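Local coordinates for protein amidase (Bacillus anthracis, PDB 5EWQ) that probably hydrolyses carboxylic acid amides to the acid and ammonia, as a member of the amidase family related to the glutamyl-tRNA(Gln) amidotransferase A subunit, at residues Y17-E20 with R21-P25; Y71-R74 with I75-D79; I26-Q29 with L30-I33. All coordinates share one frame; numbering follows the deposited sequence.

Interaction 1: Y17-E20 with R21-P25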
loop_
_atom_site.group_PDB
_atom_site.type_symbol
_atom_site.label_atom_id
_atom_site.label_comp_id
_atom_site.label_asym_id
_atom_site.label_seq_id
_atom_site.Cartn_x
_atom_site.Cartn_y
_atom_site.Cartn_z
ATOM N N TYR A 17 -6.357 -18.026 9.559
ATOM C CA TYR A 17 -7.218 -17.895 10.732
ATOM C C TYR A 17 -8.576 -17.309 10.364
ATOM O O TYR A 17 -8.660 -16.423 9.512
ATOM C CB TYR A 17 -6.560 -17.008 11.790
ATOM C CG TYR A 17 -5.218 -17.490 12.283
ATOM C CD1 TYR A 17 -5.040 -18.798 12.718
ATOM C CD2 TYR A 17 -4.126 -16.634 12.311
ATOM C CE1 TYR A 17 -3.809 -19.236 13.172
ATOM C CE2 TYR A 17 -2.893 -17.062 12.761
ATOM C CZ TYR A 17 -2.740 -18.361 13.191
ATOM O OH TYR A 17 -1.511 -18.790 13.638
ATOM N N ASP A 18 -9.624 -17.807 11.019
ATOM C CA ASP A 18 -10.969 -17.241 10.920
ATOM C C ASP A 18 -11.419 -17.042 9.472
ATOM O O ASP A 18 -11.589 -15.913 9.014
ATOM C CB ASP A 18 -11.030 -15.912 11.680
ATOM C CG ASP A 18 -12.448 -15.444 11.932
ATOM O OD1 ASP A 18 -13.380 -16.266 11.803
ATOM O OD2 ASP A 18 -12.630 -14.255 12.268
ATOM N N LYS A 19 -11.606 -18.147 8.759
ATOM C CA LYS A 19 -11.933 -18.095 7.340
ATOM C C LYS A 19 -13.353 -17.586 7.096
ATOM O O LYS A 19 -13.630 -16.961 6.072
ATOM C CB LYS A 19 -11.750 -19.477 6.708
ATOM C CG LYS A 19 -11.834 -19.481 5.193
ATOM C CD LYS A 19 -10.586 -20.087 4.575
ATOM C CE LYS A 19 -10.441 -21.554 4.939
ATOM N NZ LYS A 19 -9.271 -22.178 4.263
ATOM N N GLU A 20 -14.246 -17.843 8.048
ATOM C CA GLU A 20 -15.646 -17.450 7.908
ATOM C C GLU A 20 -15.852 -15.951 8.115
ATOM O O GLU A 20 -16.952 -15.435 7.916
ATOM C CB GLU A 20 -16.518 -18.237 8.888
ATOM C CG GLU A 20 -16.598 -19.722 8.582
ATOM C CD GLU A 20 -17.233 -20.007 7.232
ATOM O OE1 GLU A 20 -18.132 -19.245 6.819
ATOM O OE2 GLU A 20 -16.828 -20.994 6.582
ATOM N N ARG A 21 -14.792 -15.258 8.515
ATOM C CA ARG A 21 -14.834 -13.809 8.671
ATOM C C ARG A 21 -15.016 -13.130 7.317
ATOM O O ARG A 21 -15.631 -12.068 7.216
ATOM C CB ARG A 21 -13.557 -13.311 9.353
ATOM C CG ARG A 21 -13.436 -11.798 9.448
ATOM C CD ARG A 21 -12.117 -11.389 10.087
ATOM N NE ARG A 21 -12.082 -11.682 11.515
ATOM C CZ ARG A 21 -12.419 -10.812 12.461
ATOM N NH1 ARG A 21 -12.819 -9.591 12.127
ATOM N NH2 ARG A 21 -12.358 -11.161 13.739
ATOM N N VAL A 22 -14.481 -13.760 6.276
ATOM C CA VAL A 22 -14.527 -13.213 4.926
ATOM C C VAL A 22 -15.612 -13.883 4.084
ATOM O O VAL A 22 -16.330 -13.216 3.338
ATOM C CB VAL A 22 -13.161 -13.366 4.222
ATOM C CG1 VAL A 22 -13.253 -12.946 2.763
ATOM C CG2 VAL A 22 -12.101 -12.555 4.949
ATOM N N LEU A 23 -15.736 -15.199 4.222
ATOM C CA LEU A 23 -16.665 -15.977 3.405
ATOM C C LEU A 23 -18.131 -15.642 3.672
ATOM O O LEU A 23 -18.918 -15.503 2.736
ATOM C CB LEU A 23 -16.433 -17.473 3.625
ATOM C CG LEU A 23 -15.110 -18.031 3.100
ATOM C CD1 LEU A 23 -15.016 -19.524 3.371
ATOM C CD2 LEU A 23 -14.962 -17.741 1.615
ATOM N N GLN A 24 -18.494 -15.520 4.944
ATOM C CA GLN A 24 -19.885 -15.262 5.321
ATOM C C GLN A 24 -20.425 -13.913 4.823
ATOM O O GLN A 24 -21.560 -13.855 4.354
ATOM C CB GLN A 24 -20.053 -15.366 6.840
ATOM C CG GLN A 24 -20.137 -16.796 7.347
ATOM C CD GLN A 24 -20.278 -16.877 8.853
ATOM O OE1 GLN A 24 -20.186 -15.869 9.553
ATOM N NE2 GLN A 24 -20.502 -18.084 9.362
ATOM N N PRO A 25 -19.635 -12.826 4.929
ATOM C CA PRO A 25 -20.135 -11.599 4.298
ATOM C C PRO A 25 -20.293 -11.753 2.789
ATOM O O PRO A 25 -21.204 -11.171 2.205
ATOM C CB PRO A 25 -19.057 -10.565 4.632
ATOM C CG PRO A 25 -18.434 -11.068 5.877
ATOM C CD PRO A 25 -18.430 -12.562 5.739
#
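R21 reaches back three residues to D18 and forms a salt bridge with it. R21 NE lies 2.7 Å from OD2 of D18. The bond is bent, with an N-H...O angle of 136°. It meets the carboxylate on its anti side, tilted out of the carboxylate plane. The carboxylate and guanidinium planes stand nearly perpendicular, and the two side chains cross at about a right angle. D18 sends its CG away from its own backbone N (chi1 -165°), which brings the carboxylate beside CB and NE of R21. The other nitrogens of R21 have partners of their own: NH2 pairs with D142 and NH1 with E90. The guanidinium is thus held by three acids, which should fix its rotation. The backbone N of R21 adds a weak bond to O of D18.

V22 is buried. Its N makes a weak bond to O of K19, and its side chain packs on I75 of helix 64-79 and I91 of strand 88-91. L23 N shares the same K19 oxygen, again weakly. L23 CD1 sits 3.7 Å from CG of K19, the two side chains running alongside each other in the same direction. Q24 N bonds weakly to O of E20 at 3.3 Å. The Q24 side chain passes beside the E20 carboxylate. The carboxylate and the Q24 amide are turned 56° apart, and their chains cross at about a right angle.

These bonds form the first turn of helix 20-28, a surface helix whose start is tied by an i to i+3 Asp-Arg salt bridge.

Interaction 2: Y71-R74 with I75-D79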
loop_
_atom_site.group_PDB
_atom_site.type_symbol
_atom_site.label_atom_id
_atom_site.label_comp_id
_atom_site.label_asym_id
_atom_site.label_seq_id
_atom_site.Cartn_x
_atom_site.Cartn_y
_atom_site.Cartn_z
ATOM N N TYR A 71 -15.547 -9.394 -7.840
ATOM C CA TYR A 71 -14.462 -9.319 -6.868
ATOM C C TYR A 71 -14.731 -10.199 -5.652
ATOM O O TYR A 71 -13.858 -10.950 -5.221
ATOM C CB TYR A 71 -14.241 -7.869 -6.435
ATOM C CG TYR A 71 -13.626 -7.012 -7.515
ATOM C CD1 TYR A 71 -12.576 -7.487 -8.288
ATOM C CD2 TYR A 71 -14.101 -5.735 -7.772
ATOM C CE1 TYR A 71 -12.008 -6.711 -9.280
ATOM C CE2 TYR A 71 -13.543 -4.952 -8.763
ATOM C CZ TYR A 71 -12.496 -5.444 -9.513
ATOM O OH TYR A 71 -11.932 -4.671 -10.503
ATOM N N LEU A 72 -15.942 -10.106 -5.111
ATOM C CA LEU A 72 -16.338 -10.930 -3.973
ATOM C C LEU A 72 -16.266 -12.412 -4.323
ATOM O O LEU A 72 -15.874 -13.237 -3.497
ATOM C CB LEU A 72 -17.751 -10.568 -3.512
ATOM C CG LEU A 72 -17.956 -9.159 -2.954
ATOM C CD1 LEU A 72 -19.410 -8.949 -2.558
ATOM C CD2 LEU A 72 -17.032 -8.908 -1.773
ATOM N N PHE A 73 -16.646 -12.739 -5.553
ATOM C CA PHE A 73 -16.604 -14.115 -6.030
ATOM C C PHE A 73 -15.165 -14.606 -6.154
ATOM O O PHE A 73 -14.863 -15.756 -5.837
ATOM C CB PHE A 73 -17.328 -14.238 -7.372
ATOM C CG PHE A 73 -17.308 -15.623 -7.950
ATOM C CD1 PHE A 73 -18.030 -16.646 -7.359
ATOM C CD2 PHE A 73 -16.574 -15.901 -9.092
ATOM C CE1 PHE A 73 -18.017 -17.921 -7.891
ATOM C CE2 PHE A 73 -16.556 -17.174 -9.629
ATOM C CZ PHE A 73 -17.279 -18.185 -9.028
ATOM N N ARG A 74 -14.281 -13.725 -6.612
ATOM C CA ARG A 74 -12.872 -14.069 -6.766
ATOM C C ARG A 74 -12.188 -14.228 -5.412
ATOM O O ARG A 74 -11.355 -15.113 -5.232
ATOM C CB ARG A 74 -12.147 -13.011 -7.603
ATOM C CG ARG A 74 -12.560 -12.992 -9.066
ATOM C CD ARG A 74 -11.730 -12.000 -9.862
ATOM N NE ARG A 74 -10.306 -12.317 -9.806
ATOM C CZ ARG A 74 -9.692 -13.147 -10.642
ATOM N NH1 ARG A 74 -10.378 -13.749 -11.605
ATOM N NH2 ARG A 74 -8.393 -13.377 -10.516
ATOM N N ILE A 75 -12.542 -13.366 -4.462
ATOM C CA ILE A 75 -12.008 -13.459 -3.108
ATOM C C ILE A 75 -12.455 -14.764 -2.455
ATOM O O ILE A 75 -11.697 -15.404 -1.725
ATOM C CB ILE A 75 -12.450 -12.260 -2.240
ATOM C CG1 ILE A 75 -11.878 -10.956 -2.799
ATOM C CG2 ILE A 75 -12.004 -12.439 -0.795
ATOM C CD1 ILE A 75 -12.353 -9.718 -2.071
ATOM N N GLN A 76 -13.690 -15.164 -2.739
ATOM C CA GLN A 76 -14.245 -16.393 -2.187
ATOM C C GLN A 76 -13.578 -17.635 -2.774
ATOM O O GLN A 76 -13.378 -18.629 -2.078
ATOM C CB GLN A 76 -15.756 -16.446 -2.432
ATOM C CG GLN A 76 -16.435 -17.690 -1.885
ATOM C CD GLN A 76 -17.930 -17.695 -2.134
ATOM O OE1 GLN A 76 -18.719 -17.372 -1.246
ATOM N NE2 GLN A 76 -18.329 -18.063 -3.346
ATOM N N GLU A 77 -13.225 -17.569 -4.055
ATOM C CA GLU A 77 -12.701 -18.733 -4.764
ATOM C C GLU A 77 -11.174 -18.784 -4.818
ATOM O O GLU A 77 -10.596 -19.850 -5.027
ATOM C CB GLU A 77 -13.260 -18.772 -6.189
ATOM C CG GLU A 77 -14.765 -18.981 -6.266
ATOM C CD GLU A 77 -15.182 -20.388 -5.888
ATOM O OE1 GLU A 77 -14.549 -21.348 -6.376
ATOM O OE2 GLU A 77 -16.140 -20.534 -5.101
ATOM N N HIS A 78 -10.521 -17.642 -4.630
ATOM C CA HIS A 78 -9.070 -17.577 -4.788
ATOM C C HIS A 78 -8.331 -17.133 -3.527
ATOM O O HIS A 78 -7.212 -17.578 -3.275
ATOM C CB HIS A 78 -8.706 -16.642 -5.945
ATOM C CG HIS A 78 -9.131 -17.151 -7.286
ATOM N ND1 HIS A 78 -9.084 -18.486 -7.624
ATOM C CD2 HIS A 78 -9.615 -16.504 -8.374
ATOM C CE1 HIS A 78 -9.518 -18.640 -8.863
ATOM N NE2 HIS A 78 -9.846 -17.454 -9.340
ATOM N N ASP A 79 -8.947 -16.258 -2.738
ATOM C CA ASP A 79 -8.277 -15.721 -1.558
ATOM C C ASP A 79 -8.491 -16.602 -0.331
ATOM O O ASP A 79 -7.555 -16.855 0.427
ATOM C CB ASP A 79 -8.753 -14.296 -1.268
ATOM C CG ASP A 79 -7.966 -13.635 -0.149
ATOM O OD1 ASP A 79 -6.867 -13.109 -0.426
ATOM O OD2 ASP A 79 -8.447 -13.643 1.005
#
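F73 and E77 meet one turn apart in a CH-pi contact. CG of E77 lies over one face of the F73 phenyl ring, 4.0 Å from its centroid and offset toward the rim. The first torsion of E77 (chi1 -65°, CG anti to the carbonyl carbon) puts CG over the ring. The bend at chi2 then turns the carboxylate, whose plane lies 21° from that of the ring. The other neighbours of F73 include I35, V38 and K39 of helix 35-45.

R74 and H78 make a second contact between flat groups. CD2 of H78 stands over one face of the guanidinium, 4.0 Å from NH2 of R74. The planes are 61° apart, so this is not a parallel stack.

Apolar packing places the helix in the fold. The buried side chain of I75 rests on I26 of helix 20-28 and on V88 and I91 of strand 88-91. Helix 64-79 thus packs against helices 20-28 and 35-45 and on strand 88-91, an outermost strand of the mixed sheet of the amidase fold.

Polar side chains find their partners elsewhere. R74 NH1 forms a salt bridge with E42, and R74 NH2 bonds to O of A214. D79 is buried and bonds through OD1 to S87 OG and through OD2 to V88 N. A bound acetate, probably from the crystallisation liquor, lies about 3 Å from the H78 side chain.

The backbone bonds are those of the last turns of the helix. I75 N to Y71 O is 2.9 Å, and Q76 N to L72 O and E77 N to F73 O follow the same i to i+4 pattern. H78 N bonds to R74 O at 2.7 Å, and E77 N adds a weak bond to that oxygen. Residues 75-79 include a wider, pi-type turn.

Interaction 3: I26-Q29 with L30-I33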
loop_
_atom_site.group_PDB
_atom_site.type_symbol
_atom_site.label_atom_id
_atom_site.label_comp_id
_atom_site.label_asym_id
_atom_site.label_seq_id
_atom_site.Cartn_x
_atom_site.Cartn_y
_atom_site.Cartn_z
ATOM N N ILE A 26 -19.411 -12.535 2.173
ATOM C CA ILE A 26 -19.493 -12.810 0.743
ATOM C C ILE A 26 -20.688 -13.708 0.428
ATOM O O ILE A 26 -21.451 -13.437 -0.498
ATOM C CB ILE A 26 -18.199 -13.473 0.224
ATOM C CG1 ILE A 26 -17.029 -12.493 0.305
ATOM C CG2 ILE A 26 -18.375 -13.955 -1.204
ATOM C CD1 ILE A 26 -15.711 -13.078 -0.156
ATOM N N HIS A 27 -20.850 -14.768 1.214
ATOM C CA HIS A 27 -21.934 -15.725 1.012
ATOM C C HIS A 27 -23.314 -15.097 1.200
ATOM O O HIS A 27 -24.270 -15.470 0.522
ATOM C CB HIS A 27 -21.772 -16.916 1.962
ATOM C CG HIS A 27 -22.966 -17.819 2.011
ATOM N ND1 HIS A 27 -23.806 -17.883 3.101
ATOM C CD2 HIS A 27 -23.461 -18.692 1.102
ATOM C CE1 HIS A 27 -24.766 -18.758 2.864
ATOM N NE2 HIS A 27 -24.581 -19.263 1.658
ATOM N N ASN A 28 -23.410 -14.143 2.122
ATOM C CA ASN A 28 -24.686 -13.499 2.423
ATOM C C ASN A 28 -25.210 -12.650 1.270
ATOM O O ASN A 28 -26.399 -12.688 0.953
ATOM C CB ASN A 28 -24.563 -12.639 3.684
ATOM C CG ASN A 28 -24.498 -13.469 4.952
ATOM O OD1 ASN A 28 -25.031 -14.577 5.011
ATOM N ND2 ASN A 28 -23.843 -12.934 5.977
ATOM N N GLN A 29 -24.322 -11.886 0.642
ATOM C CA GLN A 29 -24.729 -10.994 -0.440
ATOM C C GLN A 29 -24.457 -11.602 -1.812
ATOM O O GLN A 29 -24.320 -10.884 -2.804
ATOM C CB GLN A 29 -24.025 -9.642 -0.308
ATOM C CG GLN A 29 -22.511 -9.725 -0.257
ATOM C CD GLN A 29 -21.876 -8.447 0.258
ATOM O OE1 GLN A 29 -22.506 -7.390 0.273
ATOM N NE2 GLN A 29 -20.624 -8.541 0.689
ATOM N N LEU A 30 -24.382 -12.929 -1.865
ATOM C CA LEU A 30 -24.252 -13.642 -3.132
ATOM C C LEU A 30 -25.246 -14.794 -3.219
ATOM O O LEU A 30 -24.979 -15.810 -3.861
ATOM C CB LEU A 30 -22.827 -14.167 -3.323
ATOM C CG LEU A 30 -21.752 -13.163 -3.747
ATOM C CD1 LEU A 30 -20.481 -13.891 -4.153
ATOM C CD2 LEU A 30 -22.244 -12.276 -4.878
ATOM N N LYS A 31 -26.392 -14.634 -2.565
ATOM C CA LYS A 31 -27.458 -15.626 -2.644
ATOM C C LYS A 31 -28.364 -15.331 -3.832
ATOM O O LYS A 31 -28.813 -16.242 -4.526
ATOM C CB LYS A 31 -28.272 -15.657 -1.348
ATOM C CG LYS A 31 -27.512 -16.195 -0.146
ATOM C CD LYS A 31 -28.417 -16.308 1.071
ATOM C CE LYS A 31 -27.673 -16.884 2.265
ATOM N NZ LYS A 31 -28.555 -17.019 3.457
ATOM N N GLY A 32 -28.625 -14.048 -4.061
ATOM C CA GLY A 32 -29.444 -13.623 -5.180
ATOM C C GLY A 32 -28.607 -13.126 -6.342
ATOM O O GLY A 32 -28.803 -12.014 -6.831
ATOM N N ILE A 33 -27.669 -13.957 -6.783
ATOM C CA ILE A 33 -26.798 -13.609 -7.900
ATOM C C ILE A 33 -26.676 -14.788 -8.867
ATOM O O ILE A 33 -26.679 -15.949 -8.453
ATOM C CB ILE A 33 -25.391 -13.177 -7.407
ATOM C CG1 ILE A 33 -24.557 -12.604 -8.556
ATOM C CG2 ILE A 33 -24.669 -14.336 -6.736
ATOM C CD1 ILE A 33 -25.122 -11.333 -9.148
#
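Helix 20-28 ends at N28, and Q29 is the first residue to leave helical backbone angles (phi -99°, psi 24°). L30 N makes a weak bond to O of H27, 3.5 Å away. It also lies near O of I26, but the angle is too poor for a bond. The chain then turns away as the loop that leads to helix 35-45.

L30 folds back over the helix end. L30 CD1 packs at 3.6 Å on CG2 of I26. The two side chains lie side by side and point the same way. I26 is buried and also touches L72 and Q76 of helix 64-79. L30 reaches M96 of helix 95-104.

K31 extends its whole chain beyond CG (chi2 -175°), which carries K31 CE to 3.5 Å from CE1 of H27. The approach to the imidazole is oblique, and the K31 chain also passes beside O of H27. Both residues are exposed.

The amide of Q29 is satisfied at both ends. Its NE2 bonds to N92 O in the loop before helix 95-104, and its OE1 bonds to M96 N in the first turn of that helix.

This is a helix C-terminal turn at the surface, with an apolar i to i+4 contact closing it and a glutamine linking the helix end to the loop at N92 and to the start of helix 95-104.

Interactions 1 and 3 lie at the two ends of the same surface helix, 20-28, and share no contact beyond their adjoining sequence. Interaction 2 lies on helix 64-79 and is more buried. It touches both of the others, because helices 20-28 and 64-79 pack together. The chemistry differs with place. The helix start in 17-25 is dominated by charge, with weak backbone bonds. Interaction 2 has shorter backbone bonds and contacts over flat groups. In 26-33 the backbone gives one weak bond, and apolar packing closes the turn.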